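Local coordinates for iron binding protein FbpA (Mannheimia haemolytica, PDB 1Q35) that binds ferric iron in the periplasm and probably delivers it to a membrane transporter for uptake into the bacterial cell, at residues A148-I151 against E152-I156; K183-E187 against G188-Y192; T291-L294 against E295-A298. All coordinates share one frame; numbering follows the deposited sequence. Where two conformers were deposited one is given.

Interaction 1: A148-I151 against E152-I156; sequences AAMI and EHYGI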
ATOM      1  N   ALA A 148     -12.486   3.442   1.095  1.00  6.62           N
ATOM      2  CA  ALA A 148     -12.837   4.250  -0.066  1.00  6.81           C
ATOM      3  C   ALA A 148     -13.340   3.380  -1.214  1.00  6.64           C
ATOM      4  O   ALA A 148     -14.327   3.716  -1.860  1.00  6.94           O
ATOM      5  CB  ALA A 148     -11.647   5.072  -0.505  1.00  7.10           C
ATOM      6  N   ALA A 149     -12.673   2.252  -1.456  1.00  6.74           N
ATOM      7  CA  ALA A 149     -13.151   1.298  -2.450  1.00  6.99           C
ATOM      8  C   ALA A 149     -14.538   0.784  -2.059  1.00  6.82           C
ATOM      9  O   ALA A 149     -15.425   0.652  -2.901  1.00  7.29           O
ATOM     10  CB  ALA A 149     -12.182   0.138  -2.601  1.00  7.23           C
ATOM     11  N   MET A 150     -14.731   0.510  -0.771  1.00  6.84           N
ATOM     12  CA  MET A 150     -16.018   0.031  -0.289  1.00  7.08           C
ATOM     13  C   MET A 150     -17.118   1.071  -0.534  1.00  6.74           C
ATOM     14  O   MET A 150     -18.231   0.706  -0.889  1.00  7.13           O
ATOM     15  CB  MET A 150     -15.921  -0.377   1.180  1.00  7.45           C
ATOM     16  CG  MET A 150     -14.983  -1.568   1.379  1.00  8.12           C
ATOM     17  SD  MET A 150     -14.771  -2.109   3.070  1.00  9.94           S
ATOM     18  CE  MET A 150     -16.276  -3.073   3.282  1.00 10.66           C
ATOM     19  N   ILE A 151     -16.817   2.358  -0.394  1.00  6.63           N
ATOM     20  CA  ILE A 151     -17.800   3.390  -0.714  1.00  6.76           C
ATOM     21  C   ILE A 151     -18.196   3.344  -2.196  1.00  6.90           C
ATOM     22  O   ILE A 151     -19.369   3.473  -2.536  1.00  6.90           O
ATOM     23  CB  ILE A 151     -17.295   4.794  -0.324  1.00  7.03           C
ATOM     24  CG1 ILE A 151     -17.243   4.939   1.200  1.00  7.17           C
ATOM     25  CG2 ILE A 151     -18.185   5.884  -0.944  1.00  7.06           C
ATOM     26  CD1 ILE A 151     -16.557   6.201   1.665  1.00  7.67           C
ATOM     27  N   GLU A 152     -17.230   3.148  -3.081  1.00  7.09           N
ATOM     28  CA  GLU A 152     -17.546   3.018  -4.507  1.00  7.48           C
ATOM     29  C   GLU A 152     -18.541   1.878  -4.739  1.00  7.37           C
ATOM     30  O   GLU A 152     -19.479   2.006  -5.529  1.00  7.88           O
ATOM     31  CB  GLU A 152     -16.270   2.783  -5.323  1.00  7.52           C
ATOM     32  CG  GLU A 152     -16.461   2.846  -6.833  1.00  8.23           C
ATOM     33  CD  GLU A 152     -16.567   4.254  -7.392  1.00  8.56           C
ATOM     34  OE1 GLU A 152     -16.717   5.225  -6.620  1.00  8.62           O
ATOM     35  OE2 GLU A 152     -16.506   4.396  -8.636  1.00  9.36           O
ATOM     36  N   HIS A 153     -18.338   0.764  -4.044  1.00  7.31           N
ATOM     37  CA  HIS A 153     -19.160  -0.424  -4.234  1.00  7.31           C
ATOM     38  C   HIS A 153     -20.509  -0.364  -3.526  1.00  7.20           C
ATOM     39  O   HIS A 153     -21.472  -0.953  -4.007  1.00  7.80           O
ATOM     40  CB  HIS A 153     -18.421  -1.673  -3.740  1.00  7.49           C
ATOM     41  CG  HIS A 153     -17.133  -1.949  -4.448  1.00  7.44           C
ATOM     42  ND1 HIS A 153     -16.992  -1.876  -5.820  1.00  7.86           N
ATOM     43  CD2 HIS A 153     -15.927  -2.325  -3.967  1.00  7.97           C
ATOM     44  CE1 HIS A 153     -15.750  -2.188  -6.146  1.00  8.11           C
ATOM     45  NE2 HIS A 153     -15.083  -2.462  -5.040  1.00  7.73           N
ATOM     46  N   TYR A 154     -20.579   0.308  -2.375  1.00  7.27           N
ATOM     47  CA  TYR A 154     -21.723   0.166  -1.467  1.00  7.39           C
ATOM     48  C   TYR A 154     -22.369   1.458  -0.999  1.00  7.49           C
ATOM     49  O   TYR A 154     -23.458   1.412  -0.428  1.00  7.88           O
ATOM     50  CB  TYR A 154     -21.301  -0.598  -0.213  1.00  7.75           C
ATOM     51  CG  TYR A 154     -20.679  -1.946  -0.479  1.00  7.99           C
ATOM     52  CD1 TYR A 154     -19.395  -2.227  -0.036  1.00  8.49           C
ATOM     53  CD2 TYR A 154     -21.364  -2.935  -1.173  1.00  9.50           C
ATOM     54  CE1 TYR A 154     -18.808  -3.456  -0.277  1.00  9.42           C
ATOM     55  CE2 TYR A 154     -20.787  -4.175  -1.414  1.00 10.24           C
ATOM     56  CZ  TYR A 154     -19.513  -4.426  -0.962  1.00  9.72           C
ATOM     57  OH  TYR A 154     -18.927  -5.645  -1.183  1.00 10.91           O
ATOM     58  N   GLY A 155     -21.702   2.587  -1.199  1.00  7.24           N
ATOM     59  CA  GLY A 155     -22.166   3.858  -0.674  1.00  7.10           C
ATOM     60  C   GLY A 155     -21.787   4.081   0.783  1.00  7.45           C
ATOM     61  O   GLY A 155     -21.294   3.172   1.470  1.00  7.43           O
ATOM     62  N   ILE A 156     -22.030   5.293   1.270  1.00  7.59           N
ATOM     63  CA  ILE A 156     -21.544   5.670   2.598  1.00  7.73           C
ATOM     64  C   ILE A 156     -22.369   5.115   3.751  1.00  7.63           C
ATOM     65  O   ILE A 156     -21.834   4.958   4.845  1.00  8.16           O
ATOM     66  CB  ILE A 156     -21.340   7.202   2.755  1.00  8.10           C
ATOM     67  CG1 ILE A 156     -22.667   7.973   2.740  1.00  8.44           C
ATOM     68  CG2 ILE A 156     -20.375   7.703   1.695  1.00  8.33           C
ATOM     69  CD1 ILE A 156     -22.492   9.422   3.136  1.00  8.30           C
TER

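Interaction 2: K183-E187 against G188-Y192; sequences KAIKE and GICDY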
ATOM      1  N   LYS A 183       1.634 -10.192  14.983  1.00 10.03           N
ATOM      2  CA  LYS A 183       2.225 -10.523  16.279  1.00 10.67           C
ATOM      3  C   LYS A 183       1.124 -10.784  17.301  1.00 10.71           C
ATOM      4  O   LYS A 183       1.216 -11.720  18.095  1.00 10.82           O
ATOM      5  CB  LYS A 183       3.129  -9.387  16.759  1.00 11.14           C
ATOM      6  CG  LYS A 183       3.888  -9.683  18.051  1.00 13.07           C
ATOM      7  CD  LYS A 183       4.703  -8.484  18.506  1.00 15.83           C
ATOM      8  CE  LYS A 183       5.688  -8.851  19.608  1.00 18.14           C
ATOM      9  NZ  LYS A 183       6.226  -7.644  20.296  1.00 20.46           N
ATOM     10  N   ALA A 184       0.080  -9.965  17.277  1.00 10.53           N
ATOM     11  CA  ALA A 184      -1.029 -10.115  18.208  1.00 10.71           C
ATOM     12  C   ALA A 184      -1.796 -11.413  17.957  1.00 10.18           C
ATOM     13  O   ALA A 184      -2.268 -12.031  18.900  1.00 10.66           O
ATOM     14  CB  ALA A 184      -1.956  -8.914  18.132  1.00 10.90           C
ATOM     15  N   ILE A 185      -1.919 -11.836  16.698  1.00  9.98           N
ATOM     16  CA  ILE A 185      -2.497 -13.142  16.385  1.00 10.48           C
ATOM     17  C   ILE A 185      -1.639 -14.242  17.016  1.00 10.55           C
ATOM     18  O   ILE A 185      -2.152 -15.163  17.662  1.00 10.60           O
ATOM     19  CB  ILE A 185      -2.627 -13.354  14.853  1.00 10.48           C
ATOM     20  CG1 ILE A 185      -3.696 -12.422  14.268  1.00 10.28           C
ATOM     21  CG2 ILE A 185      -2.963 -14.817  14.559  1.00 10.70           C
ATOM     22  CD1 ILE A 185      -3.786 -12.443  12.745  1.00 10.87           C
ATOM     23  N   LYS A 186      -0.330 -14.154  16.836  1.00 10.88           N
ATOM     24  CA  LYS A 186       0.573 -15.148  17.408  1.00 11.82           C
ATOM     25  C   LYS A 186       0.396 -15.244  18.929  1.00 11.95           C
ATOM     26  O   LYS A 186       0.359 -16.347  19.483  1.00 11.98           O
ATOM     27  CB  LYS A 186       2.023 -14.817  17.050  1.00 12.64           C
ATOM     28  CG  LYS A 186       3.052 -15.785  17.610  1.00 14.99           C
ATOM     29  CD  LYS A 186       3.913 -15.137  18.664  1.00 18.29           C
ATOM     30  CE  LYS A 186       5.108 -16.007  19.012  1.00 19.32           C
ATOM     31  NZ  LYS A 186       5.665 -15.627  20.336  1.00 21.15           N
ATOM     32  N   GLU A 187       0.268 -14.099  19.591  1.00 12.12           N
ATOM     33  CA  GLU A 187       0.155 -14.049  21.052  1.00 12.82           C
ATOM     34  C   GLU A 187      -1.228 -14.453  21.578  1.00 12.43           C
ATOM     35  O   GLU A 187      -1.392 -14.678  22.772  1.00 12.61           O
ATOM     36  CB  GLU A 187       0.526 -12.657  21.560  1.00 13.58           C
ATOM     37  CG  GLU A 187       1.998 -12.329  21.375  1.00 16.40           C
ATOM     38  CD  GLU A 187       2.363 -10.918  21.806  1.00 20.25           C
ATOM     39  OE1 GLU A 187       3.547 -10.554  21.665  1.00 23.05           O
ATOM     40  OE2 GLU A 187       1.479 -10.174  22.278  1.00 23.24           O
ATOM     41  N   GLY A 188      -2.218 -14.555  20.696  1.00 12.16           N
ATOM     42  CA  GLY A 188      -3.552 -14.985  21.073  1.00 12.25           C
ATOM     43  C   GLY A 188      -4.537 -13.863  21.349  1.00 12.67           C
ATOM     44  O   GLY A 188      -5.673 -14.130  21.712  1.00 13.64           O
ATOM     45  N   ILE A 189      -4.114 -12.618  21.162  1.00 12.64           N
ATOM     46  CA  ILE A 189      -4.955 -11.449  21.430  1.00 13.35           C
ATOM     47  C   ILE A 189      -6.095 -11.332  20.426  1.00 13.19           C
ATOM     48  O   ILE A 189      -7.197 -10.911  20.761  1.00 14.20           O
ATOM     49  CB  ILE A 189      -4.094 -10.160  21.401  1.00 13.83           C
ATOM     50  CG1 ILE A 189      -3.086 -10.151  22.559  0.65 14.67           C
ATOM     51  CG2 ILE A 189      -4.973  -8.912  21.423  1.00 14.42           C
ATOM     52  CD1 ILE A 189      -3.706 -10.162  23.946  0.65 15.36           C
ATOM     53  N   CYS A 190      -5.823 -11.688  19.185  1.00 12.86           N
ATOM     54  CA  CYS A 190      -6.880 -11.679  18.184  1.00 12.96           C
ATOM     55  C   CYS A 190      -6.697 -12.817  17.201  1.00 11.87           C
ATOM     56  O   CYS A 190      -5.666 -13.492  17.181  1.00 11.77           O
ATOM     57  CB  CYS A 190      -6.944 -10.337  17.460  0.65 13.96           C
ATOM     58  SG  CYS A 190      -5.333  -9.650  17.097  0.65 16.08           S
ATOM     59  N   ASP A 191      -7.732 -13.015  16.401  1.00 10.52           N
ATOM     60  CA  ASP A 191      -7.832 -14.141  15.489  1.00 10.02           C
ATOM     61  C   ASP A 191      -7.884 -13.740  14.020  1.00  9.47           C
ATOM     62  O   ASP A 191      -7.672 -14.586  13.160  1.00  9.27           O
ATOM     63  CB  ASP A 191      -9.097 -14.938  15.807  1.00 10.49           C
ATOM     64  CG  ASP A 191      -9.050 -15.618  17.161  1.00 11.33           C
ATOM     65  OD1 ASP A 191      -8.002 -15.576  17.837  1.00 11.77           O
ATOM     66  OD2 ASP A 191     -10.040 -16.232  17.607  1.00 12.47           O
ATOM     67  N   TYR A 192      -8.228 -12.479  13.752  1.00  9.17           N
ATOM     68  CA  TYR A 192      -8.335 -11.919  12.403  1.00  8.89           C
ATOM     69  C   TYR A 192      -7.662 -10.564  12.413  1.00  8.72           C
ATOM     70  O   TYR A 192      -7.851  -9.792  13.351  1.00  9.84           O
ATOM     71  CB  TYR A 192      -9.801 -11.697  12.004  1.00  8.78           C
ATOM     72  CG  TYR A 192     -10.671 -12.936  12.060  1.00  8.98           C
ATOM     73  CD1 TYR A 192     -11.179 -13.398  13.273  1.00  9.29           C
ATOM     74  CD2 TYR A 192     -11.005 -13.638  10.903  1.00  9.90           C
ATOM     75  CE1 TYR A 192     -11.970 -14.536  13.337  1.00 10.18           C
ATOM     76  CE2 TYR A 192     -11.799 -14.777  10.960  1.00 10.18           C
ATOM     77  CZ  TYR A 192     -12.270 -15.223  12.183  1.00 10.33           C
ATOM     78  OH  TYR A 192     -13.045 -16.356  12.239  1.00 11.76           O
TER

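Interaction 3: T291-L294 against E295-A298; sequences TIKL and EDIA. With EDO (1,2-ethanediol), chain B.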
ATOM      1  N   THR A 291     -11.830  -5.126  -9.480  1.00  9.40           N
ATOM      2  CA  THR A 291     -11.658  -4.494 -10.789  1.00 10.02           C
ATOM      3  C   THR A 291     -11.769  -2.976 -10.736  1.00  9.56           C
ATOM      4  O   THR A 291     -11.608  -2.322 -11.761  1.00 10.48           O
ATOM      5  CB  THR A 291     -12.692  -5.040 -11.798  1.00 10.80           C
ATOM      6  OG1 THR A 291     -14.017  -4.853 -11.293  1.00 12.34           O
ATOM      7  CG2 THR A 291     -12.536  -6.543 -11.994  1.00 12.14           C
ATOM      8  N   ILE A 292     -12.053  -2.406  -9.565  1.00  9.09           N
ATOM      9  CA  ILE A 292     -12.160  -0.958  -9.429  1.00  8.65           C
ATOM     10  C   ILE A 292     -10.914  -0.268 -10.004  1.00  9.02           C
ATOM     11  O   ILE A 292      -9.785  -0.718  -9.821  1.00  9.53           O
ATOM     12  CB  ILE A 292     -12.374  -0.577  -7.942  1.00  8.40           C
ATOM     13  CG1 ILE A 292     -12.778   0.895  -7.806  1.00  8.20           C
ATOM     14  CG2 ILE A 292     -11.128  -0.894  -7.098  1.00  8.21           C
ATOM     15  CD1 ILE A 292     -13.171   1.276  -6.387  1.00  8.30           C
ATOM     16  N   LYS A 293     -11.130   0.822 -10.724  1.00  8.95           N
ATOM     17  CA  LYS A 293     -10.024   1.622 -11.234  1.00  9.82           C
ATOM     18  C   LYS A 293      -9.328   2.335 -10.077  1.00  9.35           C
ATOM     19  O   LYS A 293      -9.981   2.797  -9.140  1.00  9.26           O
ATOM     20  CB  LYS A 293     -10.531   2.659 -12.228  1.00 11.08           C
ATOM     21  CG  LYS A 293     -10.926   2.120 -13.578  1.00 14.87           C
ATOM     22  CD  LYS A 293     -10.272   2.918 -14.709  1.00 18.50           C
ATOM     23  CE  LYS A 293     -10.553   4.419 -14.626  1.00 20.05           C
ATOM     24  NZ  LYS A 293      -9.308   5.247 -14.661  1.00 21.18           N
ATOM     25  N   LEU A 294      -8.007   2.466 -10.161  1.00  9.03           N
ATOM     26  CA  LEU A 294      -7.230   3.080  -9.089  1.00  9.23           C
ATOM     27  C   LEU A 294      -7.741   4.475  -8.730  1.00  9.23           C
ATOM     28  O   LEU A 294      -7.886   4.796  -7.554  1.00  9.02           O
ATOM     29  CB  LEU A 294      -5.745   3.119  -9.467  1.00  9.77           C
ATOM     30  CG  LEU A 294      -5.021   1.770  -9.369  1.00 10.27           C
ATOM     31  CD1 LEU A 294      -3.665   1.811 -10.077  1.00 11.03           C
ATOM     32  CD2 LEU A 294      -4.848   1.338  -7.913  1.00 11.27           C
ATOM     33  N   GLU A 295      -8.047   5.297  -9.732  1.00  9.48           N
ATOM     34  CA  GLU A 295      -8.534   6.652  -9.480  1.00  9.92           C
ATOM     35  C   GLU A 295      -9.877   6.657  -8.763  1.00  9.49           C
ATOM     36  O   GLU A 295     -10.184   7.602  -8.045  1.00  9.71           O
ATOM     37  CB  GLU A 295      -8.652   7.448 -10.781  1.00 10.90           C
ATOM     38  CG  GLU A 295      -7.317   7.840 -11.396  1.00 13.14           C
ATOM     39  CD  GLU A 295      -6.824   6.863 -12.449  1.00 15.22           C
ATOM     40  OE1 GLU A 295      -7.238   5.680 -12.452  1.00 15.93           O
ATOM     41  OE2 GLU A 295      -5.994   7.280 -13.281  1.00 17.14           O
ATOM     42  N   ASP A 296     -10.675   5.614  -8.972  1.00  8.95           N
ATOM     43  CA  ASP A 296     -11.976   5.509  -8.324  1.00  9.25           C
ATOM     44  C   ASP A 296     -11.887   5.075  -6.858  1.00  9.16           C
ATOM     45  O   ASP A 296     -12.855   5.226  -6.125  1.00 10.13           O
ATOM     46  CB  ASP A 296     -12.898   4.599  -9.123  1.00  9.47           C
ATOM     47  CG  ASP A 296     -13.279   5.201 -10.456  1.00 10.01           C
ATOM     48  OD1 ASP A 296     -13.500   6.430 -10.514  1.00 10.81           O
ATOM     49  OD2 ASP A 296     -13.361   4.505 -11.484  1.00 11.32           O
ATOM     50  N   ILE A 297     -10.743   4.540  -6.434  1.00  8.60           N
ATOM     51  CA  ILE A 297     -10.453   4.392  -5.007  1.00  8.60           C
ATOM     52  C   ILE A 297     -10.202   5.785  -4.424  1.00  8.57           C
ATOM     53  O   ILE A 297     -10.880   6.212  -3.486  1.00  8.74           O
ATOM     54  CB  ILE A 297      -9.219   3.482  -4.768  1.00  8.48           C
ATOM     55  CG1 ILE A 297      -9.467   2.071  -5.311  1.00  8.35           C
ATOM     56  CG2 ILE A 297      -8.863   3.441  -3.277  1.00  8.81           C
ATOM     57  CD1 ILE A 297      -8.209   1.220  -5.368  1.00  8.30           C
ATOM     58  N   ALA A 298      -9.227   6.492  -4.994  1.00  8.38           N
ATOM     59  CA  ALA A 298      -8.793   7.776  -4.456  1.00  8.86           C
ATOM     60  C   ALA A 298      -9.920   8.799  -4.381  1.00  8.80           C
ATOM     61  O   ALA A 298      -9.967   9.611  -3.467  1.00  8.86           O
ATOM     62  CB  ALA A 298      -7.636   8.329  -5.276  1.00  9.12           C
TER
HETATM   63  C1  EDO B1003      -7.184  12.504  -1.782  1.00 19.99           C
HETATM   64  O1  EDO B1003      -6.822  13.876  -1.840  1.00 20.20           O
HETATM   65  C2  EDO B1003      -7.426  11.999  -3.197  1.00 20.26           C
HETATM   66  O2  EDO B1003      -8.552  12.664  -3.755  1.00 20.61           O
HETATM   67  O   HOH W   1     -13.860   1.877 -11.261  1.00 10.27           O

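Interaction 1: A148-I151 against E152-I156
A148 meets E152 as the first rung in this part of helix 141-168, where successive carbonyls are bonded to N-H groups four residues on and the side chains pack along the same helix. The A148 O to E152 N bond measures 3.2 Å. A149 O accepts the N-H of H153, with 3.1 Å between A149 O and H153 N. The same oxygen lies over one face of the H153 imidazole, with CD2 the nearest ring atom at 3.2 Å from A149 O, so H153 returns to A149 through both backbone and ring. At its outer end, H153 bonds through NE2 to D290 and stacks on H225. M150 O takes the Y154 N-H, with 2.8 Å between O and N. M150 CB touches ring atom CD1 of Y154 at 4.1 Å. I151 turns its side chain to helix 301-311, where it packs on A303, A304 and L307. Alongside, E152 reaches N300 with OE1 and K299 with OE2. The I151 carbonyl serves two donors: a weak bond to Y154 N and a firmer one of 2.8 Å from G155 N to I151 O. The backbone drifts from helical angles at Y154 (phi -129°) and turns to positive phi at G155 (82°), before I156 returns to them. I156 holds CG1 between its backbone N and carbonyl carbon (chi1 68°), which leaves CG2 anti to the carbonyl carbon, and that methyl meets I151 CG2 at 3.9 Å.

Interaction 2: K183-E187 against G188-Y192
Two backbone bonds turn the chain back on the last turn of helix 178-187: I189 N donates to A184 O at 3.0 Å, and G188 N donates to I185 O at 3.1 Å, reaching it from above its carbonyl plane, while a weak bond also runs from G188 N to A184 O. The A184 methyl meets two residues of the returning chain, I189 and C190, both of which were modelled in two conformers; the distances here are for one of them. I189 CB lies 4.1 Å from A184 CB, and C190 SG lies 3.6 Å from A184 CB. The sulfur stands between the backbone N and carbonyl carbon of its residue (chi1 40°) and is bonded to C134 in a disulfide. Positive phi at G188, the first residue to leave helical angles, together with the paired bonds back to A184 and I185, defines a Schellman motif; A184 against I189 is the apolar contact that commonly accompanies it. I185 meets the loop through C190 O. Its CA approaches C190 O at 3.3 Å in a nearly straight CA-H...O contact (167° at the hydrogen), and CG1 of I185 lies 3.7 Å from C190 O. R111 binds both carbonyls of this pair through NH2 and forms a salt bridge through NE with D191 OD1, joining helix end and loop in one polar network. The backbone of D191 bonds to S108 and K132, and that of Y192 to K132 and C134. Y192, which begins strand 192-196, sets its ring edge-to-face with Y129; the I185 side chain itself packs on Y106 and S108 of strand 96-108.

Interaction 3: T291-L294 against E295-A298
A loop folds its side chains against the first turn of short helix 294-298 in this surface contact, with I292 meeting I297 and D296 on the flank that faces helix 141-168. I292 and I297 cross at about a right angle, CG2 of I292 lying 3.8 Å from CG1 of I297. This pairing of an apolar residue ahead of the helix with one five positions later resembles a hydrophobic staple. The other branch of I292 has its CG1 anti to the backbone N (chi1 -168°), which brings that carbon to 3.9 Å from D296 CB. K293 O accepts weak bonds from two N-H groups of the new turn, those of D296 and I297. In return, D296, three residues on, reaches the K293 N-H through a water, which accepts from K293 N at 3.0 Å and donates to D296 OD2 at 2.7 Å. OD1 of D296 forms a salt bridge with K299. The bent K293 chain turns instead to E295, with NZ 3.1 Å from OE1 in a salt bridge that meets the carboxylate from above its plane, 65° out of it. K293 NZ remains 5.2 Å from D296 OD2, too far for contact. L294 also meets I297, its CD2 4.2 Å from I297 CD1, and packs on I60 and W95. The carboxylates of E295 and D296, in the first turn, probably interact favourably with the positive end of the helix dipole, while the weak backbone bonds suggest that side chains and water share in holding the turn.

How the interactions relate
From the N terminus the chain meets interaction 1 within helix 141-168, then interaction 2 where helix 178-187 turns toward strand 192-196, and finally interaction 3 at the start of helix 294-298. Each is local and spans only a turn or so; they follow in series, and none nests in or crosses another. Interactions 1 and 3 nevertheless touch in space: A148 CB packs on I297 O, and I292 CD1 lies against A149 and E152. K299, just after helix 294-298, is shared by these two contacts. Interaction 2 stands apart, its centre 28 Å from that of interaction 1, and joins its helix to the central sheet.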